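PDB 3H1T: type I site-specific restriction-modification system, R (Restriction) subunit from Vibrio vulnificus, which probably acts as the ATP-dependent, DNA-binding motor and restriction subunit of a type I restriction enzyme, here as a fragment containing its helicase-like domains. Local coordinates for residues Tyr181-Ala186 with Thr212-Gln217. Sequence-based numbering, arbitrary orientation.
Sequences YYQQIA and TVVAFQ
Gln183 and Val214 come together where two helical segments run in the same general direction, at 44° to one another, with axes 9.3 Å apart at closest approach. Their CA atoms are 5.8 Å apart. No hydrogen bond joins the segments, and the contact is small and made by van der Waals packing. Val214 lies at its centre. Its CG1 is anti to the backbone N (chi1 171°), which sets CG2 against the turn of Gln183. CG2 of Val214 is 3.9 Å from CB of Gln183 and 3.8 Å from the backbone O of the same residue. CG2 also reaches the next turn, where CG1 joins it: each lies 4.0 Å from CB of Ala186, so the methyl of Ala186 sits across the fork of the valine. Gln183 and Ala186, three residues apart, thus present one helix face to Val214. CG of Gln183 is anti to its carbonyl carbon (chi1 -66°), and the chain is extended beyond it, which carries the amide group to Val213. There it crosses the valine at about a right angle, and CD of Gln183 is 3.9 Å from CG1 of Val213. The contact is largely buried. Met205, at the end of strand 200-205, touches both Gln183 and Val214. That strand leads into the P-loop (Walker A motif), which probably binds nucleotide phosphates here, as in its family, and the loop leads into helix 211-224. The OH of Tyr182 is hydrogen-bonded to O of Thr209, which ties helix 181-195 to the P-loop. The contact therefore packs the helix before strand 200-205 against the helix after it, while strand 358-360, at the edge of the parallel sheet of the first helicase-like (P-loop NTPase) domain, meets Ala186 through Tyr358.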
ATOM      1  N   TYR A 181      -9.902  -5.551   2.324  1.00 32.21           N
ATOM      2  CA  TYR A 181      -9.578  -6.965   2.196  1.00 30.27           C
ATOM      3  C   TYR A 181      -8.087  -7.285   2.291  1.00 29.78           C
ATOM      4  O   TYR A 181      -7.714  -8.238   2.972  1.00 29.26           O
ATOM      5  CB  TYR A 181     -10.165  -7.552   0.887  1.00 25.01           C
ATOM      6  CG  TYR A 181      -9.312  -7.390  -0.360  1.00 24.35           C
ATOM      7  CD1 TYR A 181      -9.420  -6.259  -1.175  1.00 23.01           C
ATOM      8  CD2 TYR A 181      -8.385  -8.373  -0.720  1.00 23.24           C
ATOM      9  CE1 TYR A 181      -8.621  -6.118  -2.317  1.00 21.29           C
ATOM     10  CE2 TYR A 181      -7.593  -8.244  -1.856  1.00 23.16           C
ATOM     11  CZ  TYR A 181      -7.710  -7.119  -2.651  1.00 23.57           C
ATOM     12  OH  TYR A 181      -6.928  -7.013  -3.776  1.00 22.58           O
ATOM     13  N   TYR A 182      -7.231  -6.497   1.643  1.00 23.49           N
ATOM     14  CA  TYR A 182      -5.802  -6.782   1.698  1.00 24.18           C
ATOM     15  C   TYR A 182      -5.160  -6.445   3.040  1.00 25.95           C
ATOM     16  O   TYR A 182      -4.199  -7.092   3.444  1.00 26.51           O
ATOM     17  CB  TYR A 182      -5.048  -6.082   0.568  1.00 23.89           C
ATOM     18  CG  TYR A 182      -5.129  -4.590   0.573  1.00 26.16           C
ATOM     19  CD1 TYR A 182      -6.186  -3.934  -0.046  1.00 26.71           C
ATOM     20  CD2 TYR A 182      -4.156  -3.820   1.214  1.00 26.97           C
ATOM     21  CE1 TYR A 182      -6.275  -2.543  -0.032  1.00 24.86           C
ATOM     22  CE2 TYR A 182      -4.238  -2.434   1.239  1.00 25.31           C
ATOM     23  CZ  TYR A 182      -5.299  -1.798   0.615  1.00 27.01           C
ATOM     24  OH  TYR A 182      -5.386  -0.423   0.661  1.00 29.12           O
ATOM     25  N   GLN A 183      -5.696  -5.446   3.736  1.00 28.73           N
ATOM     26  CA  GLN A 183      -5.155  -5.084   5.049  1.00 28.38           C
ATOM     27  C   GLN A 183      -5.444  -6.215   6.021  1.00 27.03           C
ATOM     28  O   GLN A 183      -4.652  -6.511   6.921  1.00 28.83           O
ATOM     29  CB  GLN A 183      -5.791  -3.791   5.546  1.00 26.89           C
ATOM     30  CG  GLN A 183      -5.405  -2.611   4.687  1.00 29.46           C
ATOM     31  CD  GLN A 183      -6.151  -1.331   5.007  1.00 30.78           C
ATOM     32  OE1 GLN A 183      -5.692  -0.242   4.662  1.00 32.51           O
ATOM     33  NE2 GLN A 183      -7.306  -1.450   5.651  1.00 29.62           N
ATOM     34  N   GLN A 184      -6.596  -6.846   5.833  1.00 25.26           N
ATOM     35  CA  GLN A 184      -6.991  -7.958   6.663  1.00 25.22           C
ATOM     36  C   GLN A 184      -6.068  -9.157   6.423  1.00 26.38           C
ATOM     37  O   GLN A 184      -5.729  -9.865   7.368  1.00 26.79           O
ATOM     38  CB  GLN A 184      -8.442  -8.328   6.376  1.00 28.60           C
ATOM     39  CG  GLN A 184      -9.453  -7.349   6.941  1.00 33.50           C
ATOM     40  CD  GLN A 184     -10.877  -7.773   6.674  1.00 37.71           C
ATOM     41  OE1 GLN A 184     -11.247  -8.901   6.973  1.00 39.21           O
ATOM     42  NE2 GLN A 184     -11.686  -6.872   6.117  1.00 36.88           N
ATOM     43  N   ILE A 185      -5.683  -9.397   5.165  1.00 24.46           N
ATOM     44  CA  ILE A 185      -4.785 -10.498   4.838  1.00 24.37           C
ATOM     45  C   ILE A 185      -3.496 -10.252   5.598  1.00 23.56           C
ATOM     46  O   ILE A 185      -3.003 -11.112   6.318  1.00 25.18           O
ATOM     47  CB  ILE A 185      -4.408 -10.532   3.325  1.00 32.66           C
ATOM     48  CG1 ILE A 185      -5.670 -10.556   2.462  1.00 35.22           C
ATOM     49  CG2 ILE A 185      -3.538 -11.735   3.024  1.00 32.65           C
ATOM     50  CD1 ILE A 185      -6.638 -11.601   2.872  1.00 42.28           C
ATOM     51  N   ALA A 186      -2.967  -9.047   5.434  1.00 25.72           N
ATOM     52  CA  ALA A 186      -1.737  -8.656   6.093  1.00 26.89           C
ATOM     53  C   ALA A 186      -1.839  -8.859   7.602  1.00 28.59           C
ATOM     54  O   ALA A 186      -1.019  -9.545   8.209  1.00 29.26           O
ATOM     55  CB  ALA A 186      -1.431  -7.204   5.782  1.00 22.45           C
ATOM     56  N   THR A 212      -0.109   1.667   8.245  1.00 38.87           N
ATOM     57  CA  THR A 212      -0.409   2.033   9.631  1.00 40.67           C
ATOM     58  C   THR A 212      -1.690   1.384  10.145  1.00 40.73           C
ATOM     59  O   THR A 212      -1.782   1.060  11.336  1.00 41.26           O
ATOM     60  CB  THR A 212      -0.519   3.558   9.802  1.00 49.06           C
ATOM     61  OG1 THR A 212       0.762   4.162   9.567  1.00 50.46           O
ATOM     62  CG2 THR A 212      -0.984   3.908  11.206  1.00 50.25           C
ATOM     63  N   VAL A 213      -2.673   1.191   9.268  1.00 39.29           N
ATOM     64  CA  VAL A 213      -3.931   0.549   9.657  1.00 36.75           C
ATOM     65  C   VAL A 213      -3.607  -0.886  10.091  1.00 37.49           C
ATOM     66  O   VAL A 213      -4.135  -1.395  11.090  1.00 38.55           O
ATOM     67  CB  VAL A 213      -4.941   0.523   8.474  1.00 36.95           C
ATOM     68  CG1 VAL A 213      -6.125  -0.393   8.803  1.00 35.25           C
ATOM     69  CG2 VAL A 213      -5.443   1.916   8.199  1.00 34.38           C
ATOM     70  N   VAL A 214      -2.726  -1.523   9.327  1.00 31.43           N
ATOM     71  CA  VAL A 214      -2.273  -2.875   9.612  1.00 31.62           C
ATOM     72  C   VAL A 214      -1.457  -2.906  10.911  1.00 31.25           C
ATOM     73  O   VAL A 214      -1.709  -3.721  11.789  1.00 29.44           O
ATOM     74  CB  VAL A 214      -1.382  -3.412   8.469  1.00 28.42           C
ATOM     75  CG1 VAL A 214      -0.741  -4.724   8.875  1.00 25.54           C
ATOM     76  CG2 VAL A 214      -2.222  -3.605   7.217  1.00 27.79           C
ATOM     77  N   ALA A 215      -0.495  -1.996  11.034  1.00 32.02           N
ATOM     78  CA  ALA A 215       0.338  -1.918  12.228  1.00 31.79           C
ATOM     79  C   ALA A 215      -0.522  -1.811  13.480  1.00 32.60           C
ATOM     80  O   ALA A 215      -0.273  -2.511  14.465  1.00 31.41           O
ATOM     81  CB  ALA A 215       1.271  -0.721  12.131  1.00 34.98           C
ATOM     82  N   PHE A 216      -1.541  -0.951  13.421  1.00 36.49           N
ATOM     83  CA  PHE A 216      -2.463  -0.739  14.539  1.00 35.81           C
ATOM     84  C   PHE A 216      -3.320  -1.956  14.888  1.00 34.27           C
ATOM     85  O   PHE A 216      -3.407  -2.331  16.050  1.00 35.06           O
ATOM     86  CB  PHE A 216      -3.383   0.455  14.250  1.00 37.57           C
ATOM     87  CG  PHE A 216      -4.537   0.586  15.209  1.00 38.60           C
ATOM     88  CD1 PHE A 216      -4.325   1.023  16.512  1.00 38.18           C
ATOM     89  CD2 PHE A 216      -5.841   0.268  14.804  1.00 36.32           C
ATOM     90  CE1 PHE A 216      -5.387   1.140  17.399  1.00 38.16           C
ATOM     91  CE2 PHE A 216      -6.915   0.386  15.683  1.00 36.35           C
ATOM     92  CZ  PHE A 216      -6.689   0.819  16.982  1.00 37.15           C
ATOM     93  N   GLN A 217      -3.937  -2.585  13.893  1.00 33.32           N
ATOM     94  CA  GLN A 217      -4.790  -3.742  14.179  1.00 34.82           C
ATOM     95  C   GLN A 217      -4.038  -4.987  14.664  1.00 34.72           C
ATOM     96  O   GLN A 217      -4.598  -5.803  15.394  1.00 34.17           O
ATOM     97  CB  GLN A 217      -5.663  -4.082  12.962  1.00 32.05           C
ATOM     98  CG  GLN A 217      -6.647  -2.971  12.552  1.00 30.75           C
ATOM     99  CD  GLN A 217      -7.876  -2.848  13.465  1.00 32.13           C
ATOM    100  OE1 GLN A 217      -8.796  -2.087  13.174  1.00 33.65           O
ATOM    101  NE2 GLN A 217      -7.890  -3.590  14.561  1.00 30.11           N
TER